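Side-chain contacts in chemotaxis signal transduction protein (PDB 2QDL), which probably acts as a CheW-type scaffold that couples chemoreceptors to the histidine kinase CheA in bacterial chemotaxis signalling: residues I14-L19 and K134-I139; E22-D27 and V117-T122; V86-Q91 and F143-N148; I104-N109 and G127-D132. All blocks are in the same frame, centred on the assembly; numbering follows the deposited sequence.

Followed from the N terminus, the chain opens its widest loop at 14-19, which contact 1 closes with 134-139. Two further loops are nested inside it: that of contact 2, from 22-27 to 117-122, and that of contact 4, from 104-109 to 127-132. These two cross each other, since 117-122 falls between the segments of contact 4. Contact 3 starts between them, at 86-91, ahead of 104-109, and closes last, at 143-148; it crosses contacts 1 and 2 and encloses contact 4. Contacts 1, 2 and 4 knit together one barrel-like half of the fold, whereas contact 3 fastens the C-terminal segment to a hairpin on the opposite side of the chain's centre from contacts 1 and 4.

Contact 1. Residues I14-L19 and K134-I139; sequences IVVFSL and KMIIII
Phe17 and Ile139 meet across the interior of a beta-barrel, and the way they do so illustrates how strands that are not hydrogen-bonded to each other still close a barrel core. Strands 12-19 and 134-139 both pair with strand 22-27, one antiparallel and the other parallel, and the sheet curls enough to turn the outer two toward each other. Their short segments run at 105° with axes 9.0 Å apart, so only side chains bridge the gap. The CG of Phe17 sits between its backbone N and carbonyl carbon (chi1 49°), a setting that swings the ring inward although the bond to CB does not aim at the other strand. There the ring offers an edge, and CD1 of Ile139 lies near the ring plane, 3.7 Å from CZ and 3.8 Å from CE1 of Phe17; the two side chains cross at about a right angle. Val16 and Ile136 repeat the perpendicular crossing. In Val16 it is CG2, the methyl beside the backbone N, that touches, and it reaches CD1 of Ile136 at 3.9 Å. The Ile136 chain is fully extended at chi2 (180°), which carries that methyl across. All six touching residues are buried, and no polar atom takes part. Tyr24 of the intervening strand packs on both Phe17 and Ile139, while Ile104 and Thr131 flank the Val16-Ile136 pair. The third pair is looser: the CD1 methyls of Ile14 and Ile138 stand 4.3 Å apart.

Contact 2. Residues E22-D27 and V117-T122; sequences ELYGLD and VTTIDT
The OE1 atom of Glu22 accepts a short hydrogen bond from OH of Tyr24, 2.5 Å away, and the bonded pair presents a common surface to the loop carrying Thr119 and Ile120. The hydroxyl meets OE1 nearly head-on to the carboxylate C-O bond, while OE1 itself lies in the plane of the tyrosine ring, at its edge. Two residues apart on strand 22-27, both side chains leave the backbone on the same side, with CG placed beside the backbone N (chi1 -55° in Glu22). The loop answers with methyl groups. The CG2 of Thr119, anti to its own backbone N, comes up against the carboxylate from the opposite direction, 3.7 Å from OE1 and 3.8 Å from OE2 of Glu22, and the same methyl is 3.7 Å from OH of Tyr24. Ile120 supplies two contacts: its CG2 lies 3.5 Å from OH of Tyr24, and its CD1 approaches CE2 of that ring obliquely at 4.2 Å. Replacing Glu22 by an alanine would probably leave the tyrosine hydroxyl without this acceptor, its O-H free to turn, and Thr119 CG2 without the carboxylate it rests on. Behind this surface Tyr24 packs on Phe17, Leu19, Ile137 and Ile139, which joins the loop before strand 125-131 to the barrel core. With no hydrogen bond between the two segments, the tyrosine hydroxyl finds its acceptor within its own strand, and the methyls of Thr119 and Ile120 probably shield this bond from water on the loop side.

Contact 3. Residues V86-Q91 and F143-N148; sequences VEILGQ and FLFEVN
Ile88 and Phe145 join a beta-hairpin to the C-terminal part of the chain. The hairpin links strands 82-88 and 91-106 through a tight type I' turn, in which Ile88 N gives a hydrogen bond to Gln91 O at 2.8 Å and Gln91 N returns one to Ile88 O at 3.0 Å. From the CB of Ile88, which is directed at the other segment, two branches part. The CG2 methyl, anti to the backbone N, finds no atom of 143-148 within 4.5 Å. The other branch starts with CG1, beside the backbone N (chi1 -61°), which likewise touches nothing there but serves as an arm, continued straight by chi2 at 174°. Its tip, CD1, makes the contact: it lies in the plane of the Phe145 ring, at the edge, 3.7 Å from both CD2 and CE2. The side chains cross at about a right angle. Behind them Ala93 packs on both Ile88 and Phe145, and Pro62 and Ile64 also touch the ring. Arg69 holds the 143-146 turn by hydrogen-bonding Leu144 O and Glu146 O. The second partner of Ile88 CD1 is looser, Leu144 CD1 at 4.4 Å.

Contact 4. Residues I104-N109 and G127-D132; sequences IPIDEN and GIAKTD
Ile104 and Thr131 meet tip to tip, at the closer-packed end of the contact. The CD1 methyl of Ile104 points into the fork of the threonine, 3.0 Å from OG1 and 3.4 Å from CG2 of Thr131; both separations are short enough that the modelled position of this methyl is somewhat doubtful. Ile104 gets there by setting CG1 between its backbone N and carbonyl carbon (chi1 56°) and then extending, which sends CD1 straight at the partner. Thr131 receives it with OG1 beside its backbone N and CG2 anti to that N, the two arms of the fork. Two residues along each strand the packing relaxes. Ile106 holds its CG1 in the same way, yet its CD1 only reaches CB of Ala129, at 4.0 Å, and its CG2 is 4.4 Å from OG1 of Thr131. Beyond Ile106 the chain turns to solvent, where bonding is polar and local. The OD1 of Asp107 accepts from both the backbone N and ND2 of Asn109, each at 3.0 Å. The first bond makes an Asx turn and arrives from above the carboxylate plane; the second uses the syn lone pair and is more bent. On strand 125-131 the bond to CB of Lys130 points away from 104-109. The short segments 104-106 and 127-131 run at 115° to each other without pairing. Instead, strand 12-19 bonds to strand 91-106 and strand 134-139 to strand 125-131, with Ile136 packed against both Ile104 and Thr131, and Ile111 of the following loop against Ile106 and Ala129.

Contact 1. Residues I14-L19 and K134-I139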
loop_
_atom_site.group_PDB
_atom_site.type_symbol
_atom_site.label_atom_id
_atom_site.label_comp_id
_atom_site.label_asym_id
_atom_site.label_seq_id
_atom_site.Cartn_x
_atom_site.Cartn_y
_atom_site.Cartn_z
ATOM N N ILE A 14 3.558 11.648 -2.678
ATOM C CA ILE A 14 2.829 10.537 -2.076
ATOM C C ILE A 14 1.490 10.321 -2.794
ATOM O O ILE A 14 0.719 11.258 -2.992
ATOM C CB ILE A 14 2.563 10.755 -0.550
ATOM C CG1 ILE A 14 3.858 11.047 0.215
ATOM C CG2 ILE A 14 1.883 9.556 0.024
ATOM C CD1 ILE A 14 4.946 10.051 -0.015
ATOM N N VAL A 15 1.248 9.082 -3.209
ATOM C CA VAL A 15 -0.068 8.633 -3.680
ATOM C C VAL A 15 -0.888 8.301 -2.452
ATOM O O VAL A 15 -0.490 7.448 -1.622
ATOM C CB VAL A 15 0.070 7.374 -4.578
ATOM C CG1 VAL A 15 -1.264 6.940 -5.134
ATOM C CG2 VAL A 15 1.057 7.661 -5.708
ATOM N N VAL A 16 -2.013 9.008 -2.335
ATOM C CA VAL A 16 -2.906 8.910 -1.195
ATOM C C VAL A 16 -4.135 8.115 -1.619
ATOM O O VAL A 16 -4.753 8.378 -2.664
ATOM C CB VAL A 16 -3.298 10.317 -0.623
ATOM C CG1 VAL A 16 -4.237 10.192 0.591
ATOM C CG2 VAL A 16 -2.064 11.096 -0.212
ATOM N N PHE A 17 -4.458 7.115 -0.814
ATOM C CA PHE A 17 -5.567 6.251 -1.052
ATOM C C PHE A 17 -6.308 6.062 0.254
ATOM O O PHE A 17 -5.776 6.303 1.336
ATOM C CB PHE A 17 -5.108 4.900 -1.650
ATOM C CG PHE A 17 -3.948 4.227 -0.907
ATOM C CD1 PHE A 17 -4.192 3.288 0.094
ATOM C CD2 PHE A 17 -2.631 4.535 -1.220
ATOM C CE1 PHE A 17 -3.113 2.640 0.755
ATOM C CE2 PHE A 17 -1.558 3.909 -0.574
ATOM C CZ PHE A 17 -1.793 2.965 0.406
ATOM N N SER A 18 -7.559 5.632 0.182
ATOM C CA SER A 18 -8.286 5.506 1.417
ATOM C C SER A 18 -8.597 4.042 1.693
ATOM O O SER A 18 -8.671 3.241 0.777
ATOM C CB SER A 18 -9.535 6.387 1.405
ATOM O OG SER A 18 -10.373 6.046 0.335
ATOM N N LEU A 19 -8.693 3.715 2.978
ATOM C CA LEU A 19 -9.174 2.413 3.451
ATOM C C LEU A 19 -10.249 2.728 4.500
ATOM O O LEU A 19 -9.928 3.278 5.545
ATOM C CB LEU A 19 -8.051 1.573 4.076
ATOM C CG LEU A 19 -6.894 1.138 3.157
ATOM C CD1 LEU A 19 -5.809 0.443 3.989
ATOM C CD2 LEU A 19 -7.413 0.245 2.031
ATOM N N LYS A 134 -5.241 16.308 8.060
ATOM C CA LYS A 134 -5.300 14.849 8.026
ATOM C C LYS A 134 -3.982 14.215 8.478
ATOM O O LYS A 134 -2.896 14.820 8.355
ATOM C CB LYS A 134 -5.604 14.372 6.593
ATOM C CG LYS A 134 -6.910 14.890 5.983
ATOM C CD LYS A 134 -8.129 14.075 6.418
ATOM C CE LYS A 134 -9.324 14.395 5.545
ATOM N NZ LYS A 134 -9.973 15.661 5.978
ATOM N N MET A 135 -4.092 12.995 9.004
ATOM C CA MET A 135 -2.929 12.145 9.260
ATOM C C MET A 135 -2.816 11.168 8.101
ATOM O O MET A 135 -3.817 10.547 7.688
ATOM C CB MET A 135 -3.074 11.401 10.592
ATOM C CG MET A 135 -2.168 10.171 10.729
ATOM S SD MET A 135 -2.303 9.278 12.292
ATOM C CE MET A 135 -1.489 10.418 13.453
ATOM N N ILE A 136 -1.622 11.065 7.531
ATOM C CA ILE A 136 -1.399 10.056 6.515
ATOM C C ILE A 136 -0.266 9.142 6.942
ATOM O O ILE A 136 0.878 9.550 6.992
ATOM C CB ILE A 136 -1.092 10.638 5.133
ATOM C CG1 ILE A 136 -2.047 11.781 4.798
ATOM C CG2 ILE A 136 -1.166 9.517 4.067
ATOM C CD1 ILE A 136 -1.786 12.396 3.453
ATOM N N ILE A 137 -0.610 7.888 7.194
ATOM C CA ILE A 137 0.363 6.851 7.457
ATOM C C ILE A 137 0.921 6.370 6.153
ATOM O O ILE A 137 0.181 5.955 5.271
ATOM C CB ILE A 137 -0.246 5.662 8.246
ATOM C CG1 ILE A 137 -0.409 6.073 9.708
ATOM C CG2 ILE A 137 0.628 4.409 8.111
ATOM C CD1 ILE A 137 -1.350 5.260 10.462
ATOM N N ILE A 138 2.243 6.459 6.040
ATOM C CA ILE A 138 2.958 5.925 4.930
ATOM C C ILE A 138 3.229 4.467 5.273
ATOM O O ILE A 138 3.885 4.144 6.299
ATOM C CB ILE A 138 4.275 6.717 4.638
ATOM C CG1 ILE A 138 3.942 8.176 4.312
ATOM C CG2 ILE A 138 5.014 6.058 3.476
ATOM C CD1 ILE A 138 5.148 9.015 4.117
ATOM N N ILE A 139 2.720 3.588 4.427
ATOM C CA ILE A 139 2.802 2.154 4.667
ATOM C C ILE A 139 4.192 1.610 4.344
ATOM O O ILE A 139 4.813 2.017 3.359
ATOM C CB ILE A 139 1.716 1.402 3.848
ATOM C CG1 ILE A 139 0.326 1.676 4.460
ATOM C CG2 ILE A 139 2.072 -0.138 3.674
ATOM C CD1 ILE A 139 -0.830 1.287 3.533
#

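Contact 2. Residues E22-D27 and V117-T122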
loop_
_atom_site.group_PDB
_atom_site.type_symbol
_atom_site.label_atom_id
_atom_site.label_comp_id
_atom_site.label_asym_id
_atom_site.label_seq_id
_atom_site.Cartn_x
_atom_site.Cartn_y
_atom_site.Cartn_z
ATOM N N GLU A 22 -10.097 6.090 6.520
ATOM C CA GLU A 22 -8.719 6.490 6.844
ATOM C C GLU A 22 -7.833 6.683 5.596
ATOM O O GLU A 22 -8.085 6.071 4.543
ATOM C CB GLU A 22 -8.078 5.500 7.832
ATOM C CG GLU A 22 -8.861 5.273 9.129
ATOM C CD GLU A 22 -8.330 4.094 9.939
ATOM O OE1 GLU A 22 -7.474 3.327 9.420
ATOM O OE2 GLU A 22 -8.766 3.929 11.110
ATOM N N LEU A 23 -6.818 7.532 5.725
ATOM C CA LEU A 23 -5.930 7.874 4.600
ATOM C C LEU A 23 -4.582 7.215 4.775
ATOM O O LEU A 23 -4.028 7.221 5.877
ATOM C CB LEU A 23 -5.729 9.396 4.471
ATOM C CG LEU A 23 -7.015 10.163 4.132
ATOM C CD1 LEU A 23 -6.731 11.660 4.109
ATOM C CD2 LEU A 23 -7.644 9.709 2.819
ATOM N N TYR A 24 -4.088 6.622 3.692
ATOM C CA TYR A 24 -2.799 5.957 3.690
ATOM C C TYR A 24 -2.036 6.448 2.483
ATOM O O TYR A 24 -2.652 6.906 1.506
ATOM C CB TYR A 24 -2.990 4.418 3.683
ATOM C CG TYR A 24 -3.575 3.957 4.999
ATOM C CD1 TYR A 24 -4.947 3.981 5.222
ATOM C CD2 TYR A 24 -2.746 3.571 6.043
ATOM C CE1 TYR A 24 -5.483 3.600 6.440
ATOM C CE2 TYR A 24 -3.277 3.169 7.268
ATOM C CZ TYR A 24 -4.637 3.202 7.453
ATOM O OH TYR A 24 -5.142 2.841 8.657
ATOM N N GLY A 25 -0.712 6.357 2.534
ATOM C CA GLY A 25 0.075 6.715 1.362
ATOM C C GLY A 25 1.285 5.860 1.033
ATOM O O GLY A 25 1.835 5.159 1.890
ATOM N N LEU A 26 1.698 5.950 -0.228
ATOM C CA LEU A 26 2.949 5.370 -0.694
ATOM C C LEU A 26 3.662 6.394 -1.564
ATOM O O LEU A 26 3.008 7.176 -2.274
ATOM C CB LEU A 26 2.701 4.105 -1.520
ATOM C CG LEU A 26 2.297 2.852 -0.756
ATOM C CD1 LEU A 26 1.717 1.760 -1.703
ATOM C CD2 LEU A 26 3.495 2.318 0.076
ATOM N N ASP A 27 4.986 6.389 -1.512
ATOM C CA ASP A 27 5.779 7.159 -2.453
ATOM C C ASP A 27 5.437 6.635 -3.842
ATOM O O ASP A 27 5.380 5.435 -4.057
ATOM C CB ASP A 27 7.284 7.013 -2.161
ATOM C CG ASP A 27 8.134 8.064 -2.882
ATOM O OD1 ASP A 27 8.050 8.206 -4.122
ATOM O OD2 ASP A 27 8.877 8.783 -2.193
ATOM N N VAL A 117 2.672 2.569 19.553
ATOM C CA VAL A 117 1.362 2.022 19.243
ATOM C C VAL A 117 0.514 3.086 18.535
ATOM O O VAL A 117 0.269 4.173 19.084
ATOM C CB VAL A 117 0.624 1.458 20.514
ATOM C CG1 VAL A 117 -0.628 0.708 20.116
ATOM C CG2 VAL A 117 1.534 0.524 21.304
ATOM N N THR A 118 0.068 2.788 17.319
ATOM C CA THR A 118 -0.654 3.796 16.525
ATOM C C THR A 118 -1.874 3.186 15.831
ATOM O O THR A 118 -2.374 2.146 16.264
ATOM C CB THR A 118 0.313 4.573 15.532
ATOM O OG1 THR A 118 -0.436 5.559 14.804
ATOM C CG2 THR A 118 1.027 3.640 14.553
ATOM N N THR A 119 -2.367 3.830 14.771
ATOM C CA THR A 119 -3.547 3.345 14.046
ATOM C C THR A 119 -3.441 1.870 13.629
ATOM O O THR A 119 -4.383 1.102 13.797
ATOM C CB THR A 119 -3.798 4.211 12.790
ATOM O OG1 THR A 119 -3.762 5.584 13.168
ATOM C CG2 THR A 119 -5.136 3.909 12.218
ATOM N N ILE A 120 -2.297 1.485 13.059
ATOM C CA ILE A 120 -2.047 0.097 12.651
ATOM C C ILE A 120 -0.719 -0.323 13.252
ATOM O O ILE A 120 0.051 0.533 13.677
ATOM C CB ILE A 120 -2.113 -0.095 11.103
ATOM C CG1 ILE A 120 -0.967 0.646 10.406
ATOM C CG2 ILE A 120 -3.501 0.362 10.574
ATOM C CD1 ILE A 120 -0.733 0.311 8.945
ATOM N N ASP A 121 -0.469 -1.634 13.329
ATOM C CA ASP A 121 0.832 -2.172 13.766
ATOM C C ASP A 121 1.962 -1.375 13.129
ATOM O O ASP A 121 2.007 -1.244 11.912
ATOM C CB ASP A 121 0.941 -3.638 13.347
ATOM C CG ASP A 121 1.960 -4.423 14.156
ATOM O OD1 ASP A 121 3.093 -3.959 14.336
ATOM O OD2 ASP A 121 1.647 -5.554 14.566
ATOM N N THR A 122 2.881 -0.869 13.944
ATOM C CA THR A 122 4.059 -0.183 13.433
ATOM C C THR A 122 4.914 -1.031 12.463
ATOM O O THR A 122 5.667 -0.482 11.691
ATOM C CB THR A 122 4.944 0.329 14.579
ATOM O OG1 THR A 122 5.364 -0.794 15.380
ATOM C CG2 THR A 122 4.168 1.338 15.429
#

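Contact 3. Residues V86-Q91 and F143-N148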
loop_
_atom_site.group_PDB
_atom_site.type_symbol
_atom_site.label_atom_id
_atom_site.label_comp_id
_atom_site.label_asym_id
_atom_site.label_seq_id
_atom_site.Cartn_x
_atom_site.Cartn_y
_atom_site.Cartn_z
ATOM N N VAL A 86 2.872 -3.095 -6.449
ATOM C CA VAL A 86 4.127 -2.717 -5.819
ATOM C C VAL A 86 5.158 -3.875 -6.006
ATOM O O VAL A 86 4.878 -4.883 -6.657
ATOM C CB VAL A 86 3.909 -2.361 -4.295
ATOM C CG1 VAL A 86 2.845 -1.252 -4.132
ATOM C CG2 VAL A 86 3.531 -3.609 -3.485
ATOM N N GLU A 87 6.342 -3.705 -5.437
ATOM C CA GLU A 87 7.392 -4.721 -5.490
ATOM C C GLU A 87 7.919 -4.897 -4.084
ATOM O O GLU A 87 8.237 -3.930 -3.432
ATOM C CB GLU A 87 8.520 -4.290 -6.423
ATOM C CG GLU A 87 9.644 -5.282 -6.472
ATOM C CD GLU A 87 10.882 -4.749 -7.197
ATOM O OE1 GLU A 87 11.680 -3.949 -6.624
ATOM O OE2 GLU A 87 11.055 -5.159 -8.351
ATOM N N ILE A 88 7.912 -6.126 -3.605
ATOM C CA ILE A 88 8.320 -6.451 -2.260
ATOM C C ILE A 88 9.316 -7.587 -2.421
ATOM O O ILE A 88 8.990 -8.649 -2.984
ATOM C CB ILE A 88 7.132 -6.905 -1.377
ATOM C CG1 ILE A 88 6.081 -5.797 -1.255
ATOM C CG2 ILE A 88 7.618 -7.348 0.001
ATOM C CD1 ILE A 88 4.857 -6.259 -0.530
ATOM N N LEU A 89 10.538 -7.309 -1.973
ATOM C CA LEU A 89 11.673 -8.209 -2.064
ATOM C C LEU A 89 11.854 -8.698 -3.497
ATOM O O LEU A 89 11.997 -9.895 -3.742
ATOM C CB LEU A 89 11.506 -9.364 -1.046
ATOM C CG LEU A 89 11.559 -8.976 0.441
ATOM C CD1 LEU A 89 11.218 -10.168 1.277
ATOM C CD2 LEU A 89 12.934 -8.420 0.835
ATOM N N GLY A 90 11.808 -7.756 -4.439
ATOM C CA GLY A 90 12.007 -8.057 -5.855
ATOM C C GLY A 90 10.890 -8.831 -6.534
ATOM O O GLY A 90 11.063 -9.297 -7.652
ATOM N N GLN A 91 9.749 -8.981 -5.848
ATOM C CA GLN A 91 8.567 -9.668 -6.375
ATOM C C GLN A 91 7.383 -8.722 -6.488
ATOM O O GLN A 91 7.188 -7.863 -5.616
ATOM C CB GLN A 91 8.175 -10.826 -5.449
ATOM C CG GLN A 91 9.310 -11.841 -5.221
ATOM C CD GLN A 91 9.703 -12.528 -6.521
ATOM O OE1 GLN A 91 8.846 -12.872 -7.345
ATOM N NE2 GLN A 91 11.002 -12.707 -6.722
ATOM N N PHE A 143 7.042 -6.214 5.272
ATOM C CA PHE A 143 6.477 -7.384 5.935
ATOM C C PHE A 143 5.000 -7.688 5.669
ATOM O O PHE A 143 4.407 -8.520 6.373
ATOM C CB PHE A 143 6.693 -7.272 7.446
ATOM C CG PHE A 143 8.119 -6.905 7.829
ATOM C CD1 PHE A 143 9.178 -7.769 7.545
ATOM C CD2 PHE A 143 8.389 -5.683 8.445
ATOM C CE1 PHE A 143 10.497 -7.427 7.892
ATOM C CE2 PHE A 143 9.714 -5.311 8.793
ATOM C CZ PHE A 143 10.766 -6.188 8.517
ATOM N N LEU A 144 4.403 -7.028 4.677
ATOM C CA LEU A 144 2.979 -7.206 4.407
ATOM C C LEU A 144 2.565 -8.676 4.235
ATOM O O LEU A 144 1.490 -9.074 4.689
ATOM C CB LEU A 144 2.493 -6.343 3.227
ATOM C CG LEU A 144 2.421 -4.830 3.494
ATOM C CD1 LEU A 144 2.084 -4.078 2.164
ATOM C CD2 LEU A 144 1.404 -4.521 4.608
ATOM N N PHE A 145 3.454 -9.475 3.646
ATOM C CA PHE A 145 3.179 -10.879 3.339
ATOM C C PHE A 145 3.788 -11.862 4.342
ATOM O O PHE A 145 3.595 -13.070 4.210
ATOM C CB PHE A 145 3.686 -11.225 1.916
ATOM C CG PHE A 145 2.816 -10.679 0.830
ATOM C CD1 PHE A 145 1.770 -11.441 0.312
ATOM C CD2 PHE A 145 3.007 -9.377 0.355
ATOM C CE1 PHE A 145 0.943 -10.929 -0.670
ATOM C CE2 PHE A 145 2.185 -8.846 -0.616
ATOM C CZ PHE A 145 1.154 -9.617 -1.144
ATOM N N GLU A 146 4.534 -11.358 5.321
ATOM C CA GLU A 146 5.241 -12.227 6.246
ATOM C C GLU A 146 4.341 -12.736 7.370
ATOM O O GLU A 146 3.950 -11.981 8.259
ATOM C CB GLU A 146 6.519 -11.574 6.797
ATOM C CG GLU A 146 7.650 -12.612 6.990
ATOM C CD GLU A 146 8.864 -12.068 7.714
ATOM O OE1 GLU A 146 9.464 -11.082 7.231
ATOM O OE2 GLU A 146 9.232 -12.637 8.769
ATOM N N VAL A 147 4.027 -14.028 7.288
ATOM C CA VAL A 147 3.185 -14.754 8.239
ATOM C C VAL A 147 4.090 -15.591 9.143
ATOM O O VAL A 147 4.742 -16.539 8.676
ATOM C CB VAL A 147 2.213 -15.712 7.501
ATOM C CG1 VAL A 147 1.346 -16.467 8.483
ATOM C CG2 VAL A 147 1.354 -14.957 6.501
ATOM N N ASN A 148 4.129 -15.252 10.437
ATOM C CA ASN A 148 5.133 -15.837 11.355
ATOM C C ASN A 148 6.503 -15.541 10.697
ATOM O O ASN A 148 6.750 -14.405 10.266
ATOM C CB ASN A 148 4.898 -17.357 11.538
#

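Contact 4. Residues I104-N109 and G127-D132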
loop_
_atom_site.group_PDB
_atom_site.type_symbol
_atom_site.label_atom_id
_atom_site.label_comp_id
_atom_site.label_asym_id
_atom_site.label_seq_id
_atom_site.Cartn_x
_atom_site.Cartn_y
_atom_site.Cartn_z
ATOM N N ILE A 104 0.173 13.976 -3.683
ATOM C CA ILE A 104 0.634 15.187 -3.020
ATOM C C ILE A 104 2.150 15.272 -2.809
ATOM O O ILE A 104 2.778 14.288 -2.473
ATOM C CB ILE A 104 -0.120 15.457 -1.689
ATOM C CG1 ILE A 104 -0.015 14.289 -0.731
ATOM C CG2 ILE A 104 -1.592 15.797 -1.975
ATOM C CD1 ILE A 104 -0.650 14.625 0.571
ATOM N N PRO A 105 2.715 16.480 -3.007
ATOM C CA PRO A 105 4.116 16.755 -2.720
ATOM C C PRO A 105 4.285 17.042 -1.244
ATOM O O PRO A 105 3.437 17.690 -0.635
ATOM C CB PRO A 105 4.388 18.022 -3.528
ATOM C CG PRO A 105 3.058 18.766 -3.478
ATOM C CD PRO A 105 2.001 17.680 -3.510
ATOM N N ILE A 106 5.363 16.553 -0.655
ATOM C CA ILE A 106 5.583 16.800 0.760
ATOM C C ILE A 106 7.055 16.872 1.067
ATOM O O ILE A 106 7.881 16.225 0.404
ATOM C CB ILE A 106 4.909 15.730 1.690
ATOM C CG1 ILE A 106 5.549 14.360 1.499
ATOM C CG2 ILE A 106 3.408 15.640 1.419
ATOM C CD1 ILE A 106 5.209 13.407 2.626
ATOM N N ASP A 107 7.384 17.627 2.101
ATOM C CA ASP A 107 8.748 17.617 2.637
ATOM C C ASP A 107 8.993 16.303 3.402
ATOM O O ASP A 107 8.346 16.013 4.407
ATOM C CB ASP A 107 8.927 18.799 3.574
ATOM C CG ASP A 107 10.369 19.077 3.916
ATOM O OD1 ASP A 107 11.268 18.174 3.828
ATOM O OD2 ASP A 107 10.587 20.255 4.283
ATOM N N GLU A 108 9.931 15.508 2.912
ATOM C CA GLU A 108 10.266 14.239 3.538
ATOM C C GLU A 108 10.588 14.389 5.035
ATOM O O GLU A 108 10.400 13.454 5.828
ATOM C CB GLU A 108 11.425 13.605 2.796
ATOM C CG GLU A 108 11.780 12.230 3.292
ATOM C CD GLU A 108 13.172 11.794 2.878
ATOM O OE1 GLU A 108 13.344 10.567 2.764
ATOM O OE2 GLU A 108 14.071 12.660 2.673
ATOM N N ASN A 109 11.017 15.591 5.412
ATOM C CA ASN A 109 11.410 15.925 6.791
ATOM C C ASN A 109 10.250 16.312 7.696
ATOM O O ASN A 109 10.425 16.545 8.896
ATOM C CB ASN A 109 12.464 17.039 6.769
ATOM C CG ASN A 109 13.697 16.654 5.953
ATOM O OD1 ASN A 109 14.414 15.706 6.309
ATOM N ND2 ASN A 109 13.953 17.396 4.843
ATOM N N GLY A 127 6.261 5.827 8.242
ATOM C CA GLY A 127 6.302 7.105 8.907
ATOM C C GLY A 127 4.923 7.710 8.845
ATOM O O GLY A 127 4.015 7.154 8.224
ATOM N N ILE A 128 4.769 8.850 9.504
ATOM C CA ILE A 128 3.488 9.528 9.532
ATOM C C ILE A 128 3.664 10.937 8.970
ATOM O O ILE A 128 4.449 11.721 9.483
ATOM C CB ILE A 128 2.878 9.593 10.974
ATOM C CG1 ILE A 128 3.058 8.244 11.715
ATOM C CG2 ILE A 128 1.447 10.184 10.918
ATOM C CD1 ILE A 128 1.853 7.696 12.427
ATOM N N ALA A 129 2.919 11.213 7.918
ATOM C CA ALA A 129 2.874 12.503 7.268
ATOM C C ALA A 129 1.566 13.193 7.646
ATOM O O ALA A 129 0.615 12.569 8.122
ATOM C CB ALA A 129 2.976 12.316 5.754
ATOM N N LYS A 130 1.504 14.499 7.463
ATOM C CA LYS A 130 0.290 15.221 7.866
ATOM C C LYS A 130 -0.186 16.217 6.801
ATOM O O LYS A 130 0.509 17.195 6.479
ATOM C CB LYS A 130 0.479 15.867 9.252
ATOM C CG LYS A 130 0.914 14.870 10.380
ATOM C CD LYS A 130 0.522 15.371 11.761
ATOM C CE LYS A 130 0.813 16.890 11.899
ATOM N NZ LYS A 130 0.113 17.568 13.046
ATOM N N THR A 131 -1.367 15.949 6.248
ATOM C CA THR A 131 -1.846 16.690 5.079
ATOM C C THR A 131 -3.253 17.224 5.264
ATOM O O THR A 131 -4.101 16.520 5.824
ATOM C CB THR A 131 -1.833 15.788 3.840
ATOM O OG1 THR A 131 -0.468 15.581 3.436
ATOM C CG2 THR A 131 -2.670 16.404 2.672
ATOM N N ASP A 132 -3.507 18.434 4.737
ATOM C CA ASP A 132 -4.685 19.214 5.099
ATOM C C ASP A 132 -4.678 19.280 6.622
ATOM O O ASP A 132 -3.708 19.748 7.237
ATOM C CB ASP A 132 -5.980 18.544 4.605
ATOM C CG ASP A 132 -6.468 19.094 3.271
ATOM O OD1 ASP A 132 -6.509 20.340 3.117
ATOM O OD2 ASP A 132 -6.835 18.272 2.391
#